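Local coordinates for McyG protein (Microcystis aeruginosa PCC 7806, PDB 4R0M) that probably activates phenylalanine or a related phenylpropanoid acid as an acyl-adenylate for loading onto its own carrier domain in microcystin assembly, at residues Ile95-Leu100 with Ala176-Phe181; Lys72-Ile77 with Lys121-Pro126. One frame throughout, in Å; residues are numbered along the deposited sequence.

Interaction 1: Ile95-Leu100 with Ala176-Phe181; sequences IIPVPL and AALLLF
Strand 96-99 and strand 176-181 run almost parallel, 18° apart, with axes 5.3 Å from each other at closest approach, and Ile96 faces Ala177 while Val98 faces Leu179. Direct backbone bonding is sparse: Leu179 N gives a weak but nearly straight hydrogen bond to Pro97 O at 3.4 Å (170°), and Val98 CA makes a C-H...O contact with Leu179 O. At the Ala177 end a water donates to both Ile95 O and Ala177 O, bridging the two segments beside a classic beta bulge, where Ala177 and Leu178 both face a single residue of strand 190-195. Strand 96-99 is an edge strand, within this chain, of a four-stranded parallel sheet in the AMP-binding domain, and 176-182 pairs with 190-195, so this seam joins two sheets. The branches of Ile96 split the work: CG2, anti to the backbone N, meets Leu179 CB at 3.8 Å, while CD1 reaches Ala176 CB at 3.9 Å. An alanine here would remove both and is likely to leave Leu179 and Ala176 facing a gap. Val98 lies alongside Leu179, and its CG1 meets the Phe181 ring at the edge, 3.8 Å from CD1. On the other face of the seam, Pro99 crosses Leu180 at about a right angle, its CD 3.8 Å from Leu180 CD2, with Ile230 of helix 227-240 touching both. Leu178 CD1 packs on Pro97 CG and Pro99 CD.

Interaction 2: Lys72-Ile77 with Lys121-Pro126; sequences KVILQI and KILDNP
Lys72 lays the aliphatic part of its chain across Leu123 at about a right angle, with Lys72 CD 3.7 Å from Leu123 CD2. The CB of Lys72 points toward the 121-126 segment, but bends at chi3 (-95°) and chi4 (-80°) carry the ammonium end away, so it is methylene carbon that meets the leucine. Tyr402 touches both Lys72 and Leu123 from outside the pair. Two residues along the strand, Ile74 also faces this segment. Its CG1 is anti to the carbonyl carbon (chi1 -66°), and the extended chain brings CD1 to 3.7 Å from Pro126 CG, the ring and the isoleucine crossing at a slant. The CG1 of Ile74 lies almost as near the same ring carbon, whereas its approach to Leu123 CD1 is looser, at 4.4 Å.

Helix 111-122 ends here in a Schellman motif: Asp124, with positive phi, is the C-prime residue, Asn125 N bonds back to Trp120 O, and Asp124 N bonds weakly to Lys121 O. That turn reverses the chain from the helix into strand 128-130, which lies beside strand 72-76 in the parallel sheet; backbone bonds from Ile74 to Leu127 and Leu129 begin just beyond Pro126. No hydrogen bond joins 72-77 to 121-126 themselves. Instead Pro126 sets its ring against the strand, with CB 3.3 Å from Lys72 O. Trp120, in the last turn of helix 111-122, touches the proline, and Leu116 of the same helix packs on Ile74, extending the apolar layer between helix and sheet.

The centres of interactions 1 and 2 lie about 9 Å apart, and strands 96-99 and 72-76, neighbours in one parallel sheet, carry one segment of each. Val98 probably makes two backbone hydrogen bonds to this neighbour, its N to Val73 O and its O to Leu75 N. Along the chain the segments alternate: 72-77, 95-100, 121-126, then 176-181, with helix 80-93 between the first two and helix 111-122 leading into the third. Leu123 touches Val98 and Leu179 too, so it reaches both contacts. Together they tie the sheet to the helix end at 121-126 and to strand 176-182, where the side chain of Leu180 lies about 8 Å from the bound phenylalanyl-adenylate.

Interaction 1: Ile95-Leu100 with Ala176-Phe181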
# COMPACT_ATOMS: atom_id res chain seq x y z
N ILE A 95 -1.06 -17.72 16.41
CA ILE A 95 -2.02 -16.65 16.68
C ILE A 95 -2.07 -15.77 15.45
O ILE A 95 -1.03 -15.43 14.89
CB ILE A 95 -1.61 -15.82 17.92
CG1 ILE A 95 -1.57 -16.70 19.18
CG2 ILE A 95 -2.55 -14.64 18.13
CD1 ILE A 95 -0.73 -16.14 20.30
N ILE A 96 -3.27 -15.42 15.01
CA ILE A 96 -3.44 -14.61 13.80
C ILE A 96 -3.37 -13.11 14.11
O ILE A 96 -4.27 -12.58 14.76
CB ILE A 96 -4.74 -14.97 13.04
CG1 ILE A 96 -4.75 -16.45 12.65
CG2 ILE A 96 -4.91 -14.09 11.81
CD1 ILE A 96 -6.13 -17.03 12.43
N PRO A 97 -2.29 -12.44 13.66
CA PRO A 97 -2.20 -10.99 13.86
C PRO A 97 -3.11 -10.26 12.88
O PRO A 97 -3.26 -10.68 11.72
CB PRO A 97 -0.74 -10.69 13.56
CG PRO A 97 -0.32 -11.75 12.59
CD PRO A 97 -1.16 -12.96 12.88
N VAL A 98 -3.74 -9.19 13.35
CA VAL A 98 -4.61 -8.37 12.51
C VAL A 98 -4.10 -6.93 12.56
O VAL A 98 -4.56 -6.12 13.37
CB VAL A 98 -6.10 -8.46 12.95
CG1 VAL A 98 -7.00 -7.73 11.96
CG2 VAL A 98 -6.53 -9.92 13.07
N PRO A 99 -3.12 -6.61 11.69
CA PRO A 99 -2.52 -5.28 11.69
C PRO A 99 -3.47 -4.26 11.09
O PRO A 99 -4.03 -4.48 10.01
CB PRO A 99 -1.28 -5.45 10.80
CG PRO A 99 -1.13 -6.92 10.56
CD PRO A 99 -2.52 -7.47 10.67
N LEU A 100 -3.67 -3.15 11.80
CA LEU A 100 -4.50 -2.06 11.30
C LEU A 100 -3.73 -0.74 11.38
O LEU A 100 -2.83 -0.59 12.21
CB LEU A 100 -5.82 -1.99 12.07
CG LEU A 100 -6.81 -3.16 11.91
CD1 LEU A 100 -7.91 -3.08 12.95
CD2 LEU A 100 -7.40 -3.22 10.50
N ALA A 176 -4.79 -20.26 8.14
CA ALA A 176 -4.64 -18.80 8.15
C ALA A 176 -3.46 -18.39 9.02
O ALA A 176 -3.28 -18.88 10.13
CB ALA A 176 -5.92 -18.15 8.66
N ALA A 177 -2.65 -17.48 8.48
CA ALA A 177 -1.49 -16.95 9.20
C ALA A 177 -1.59 -15.44 9.40
O ALA A 177 -0.99 -14.89 10.32
CB ALA A 177 -0.21 -17.29 8.45
N LEU A 178 -2.35 -14.78 8.52
CA LEU A 178 -2.43 -13.33 8.51
C LEU A 178 -3.79 -12.86 8.01
O LEU A 178 -4.28 -13.32 6.97
CB LEU A 178 -1.31 -12.75 7.64
CG LEU A 178 -1.15 -11.23 7.50
CD1 LEU A 178 -0.84 -10.56 8.83
CD2 LEU A 178 -0.05 -10.93 6.48
N LEU A 179 -4.40 -11.94 8.76
CA LEU A 179 -5.68 -11.36 8.38
C LEU A 179 -5.54 -9.85 8.21
O LEU A 179 -5.27 -9.14 9.17
CB LEU A 179 -6.75 -11.71 9.42
CG LEU A 179 -8.20 -11.24 9.23
CD1 LEU A 179 -8.79 -11.72 7.91
CD2 LEU A 179 -9.04 -11.72 10.40
N LEU A 180 -5.71 -9.38 6.97
CA LEU A 180 -5.56 -7.97 6.64
C LEU A 180 -6.85 -7.36 6.10
O LEU A 180 -7.35 -7.76 5.04
CB LEU A 180 -4.42 -7.76 5.63
CG LEU A 180 -2.98 -8.03 6.08
CD1 LEU A 180 -2.09 -8.25 4.87
CD2 LEU A 180 -2.45 -6.89 6.94
N PHE A 181 -7.38 -6.38 6.82
CA PHE A 181 -8.61 -5.70 6.44
C PHE A 181 -8.34 -4.51 5.53
O PHE A 181 -7.51 -3.66 5.84
CB PHE A 181 -9.39 -5.25 7.67
CG PHE A 181 -10.17 -6.35 8.33
CD1 PHE A 181 -9.56 -7.20 9.26
CD2 PHE A 181 -11.52 -6.54 8.04
CE1 PHE A 181 -10.28 -8.21 9.87
CE2 PHE A 181 -12.24 -7.55 8.65
CZ PHE A 181 -11.62 -8.39 9.57
O HOH W 1 -0.22 -16.35 12.47

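Interaction 2: Lys72-Ile77 with Lys121-Pro126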
# COMPACT_ATOMS: atom_id res chain seq x y z
N LYS A 72 -7.34 -14.43 17.38
CA LYS A 72 -6.89 -13.24 16.66
C LYS A 72 -6.55 -12.11 17.62
O LYS A 72 -7.18 -11.97 18.67
CB LYS A 72 -7.94 -12.81 15.64
CG LYS A 72 -7.98 -13.69 14.40
CD LYS A 72 -9.30 -13.60 13.66
CE LYS A 72 -10.25 -14.72 14.08
NZ LYS A 72 -9.92 -16.00 13.39
N VAL A 73 -5.53 -11.33 17.27
CA VAL A 73 -5.16 -10.13 18.02
C VAL A 73 -4.97 -8.94 17.07
O VAL A 73 -4.36 -9.08 16.01
CB VAL A 73 -3.90 -10.32 18.91
CG1 VAL A 73 -4.13 -11.39 19.97
CG2 VAL A 73 -2.68 -10.65 18.07
N ILE A 74 -5.51 -7.79 17.46
CA ILE A 74 -5.40 -6.57 16.66
C ILE A 74 -4.08 -5.85 16.95
O ILE A 74 -3.68 -5.73 18.10
CB ILE A 74 -6.60 -5.62 16.88
CG1 ILE A 74 -7.89 -6.27 16.35
CG2 ILE A 74 -6.36 -4.26 16.22
CD1 ILE A 74 -9.15 -5.45 16.57
N LEU A 75 -3.42 -5.39 15.89
CA LEU A 75 -2.17 -4.64 16.03
C LEU A 75 -2.38 -3.15 15.80
O LEU A 75 -2.89 -2.73 14.75
CB LEU A 75 -1.09 -5.18 15.09
CG LEU A 75 -0.22 -6.37 15.52
CD1 LEU A 75 -1.01 -7.66 15.67
CD2 LEU A 75 0.93 -6.55 14.54
N GLN A 76 -2.00 -2.36 16.80
CA GLN A 76 -2.04 -0.90 16.73
C GLN A 76 -0.71 -0.35 17.25
O GLN A 76 -0.65 0.31 18.29
CB GLN A 76 -3.22 -0.36 17.55
CG GLN A 76 -4.58 -0.60 16.90
CD GLN A 76 -4.86 0.38 15.78
OE1 GLN A 76 -4.54 0.12 14.61
NE2 GLN A 76 -5.45 1.51 16.12
N ILE A 77 0.35 -0.65 16.51
CA ILE A 77 1.71 -0.36 16.94
C ILE A 77 2.42 0.53 15.92
O ILE A 77 2.66 0.12 14.78
CB ILE A 77 2.53 -1.67 17.12
CG1 ILE A 77 1.78 -2.66 18.03
CG2 ILE A 77 3.92 -1.37 17.67
CD1 ILE A 77 2.20 -4.11 17.86
N LYS A 121 -15.31 -5.34 16.39
CA LYS A 121 -16.65 -5.93 16.51
C LYS A 121 -16.81 -7.18 15.65
O LYS A 121 -17.41 -8.16 16.08
CB LYS A 121 -17.73 -4.89 16.18
CG LYS A 121 -17.89 -3.81 17.25
CD LYS A 121 -18.72 -2.63 16.78
CE LYS A 121 -18.75 -1.53 17.83
NZ LYS A 121 -19.72 -0.45 17.51
N ILE A 122 -16.26 -7.13 14.44
CA ILE A 122 -16.30 -8.28 13.52
C ILE A 122 -15.59 -9.51 14.11
O ILE A 122 -16.04 -10.64 13.90
CB ILE A 122 -15.71 -7.90 12.13
CG1 ILE A 122 -16.65 -6.94 11.40
CG2 ILE A 122 -15.47 -9.14 11.27
CD1 ILE A 122 -16.00 -6.15 10.28
N LEU A 123 -14.52 -9.28 14.86
CA LEU A 123 -13.68 -10.36 15.39
C LEU A 123 -14.02 -10.78 16.83
O LEU A 123 -13.22 -11.48 17.48
CB LEU A 123 -12.20 -9.97 15.31
CG LEU A 123 -11.56 -9.68 13.94
CD1 LEU A 123 -10.10 -9.30 14.13
CD2 LEU A 123 -11.69 -10.87 13.00
N ASP A 124 -15.19 -10.37 17.31
CA ASP A 124 -15.69 -10.70 18.65
C ASP A 124 -14.74 -10.28 19.78
O ASP A 124 -14.27 -11.11 20.56
CB ASP A 124 -16.05 -12.20 18.77
CG ASP A 124 -17.21 -12.60 17.86
OD1 ASP A 124 -18.22 -11.86 17.80
OD2 ASP A 124 -17.11 -13.66 17.21
N ASN A 125 -14.46 -8.98 19.85
CA ASN A 125 -13.70 -8.36 20.95
C ASN A 125 -12.30 -8.95 21.21
O ASN A 125 -12.02 -9.41 22.32
CB ASN A 125 -14.52 -8.37 22.25
CG ASN A 125 -15.90 -7.75 22.10
OD1 ASN A 125 -16.42 -7.60 20.99
ND2 ASN A 125 -16.51 -7.38 23.23
N PRO A 126 -11.42 -8.94 20.19
CA PRO A 126 -10.07 -9.45 20.42
C PRO A 126 -9.18 -8.44 21.13
O PRO A 126 -9.47 -7.24 21.12
CB PRO A 126 -9.55 -9.68 19.00
CG PRO A 126 -10.25 -8.65 18.18
CD PRO A 126 -11.62 -8.51 18.79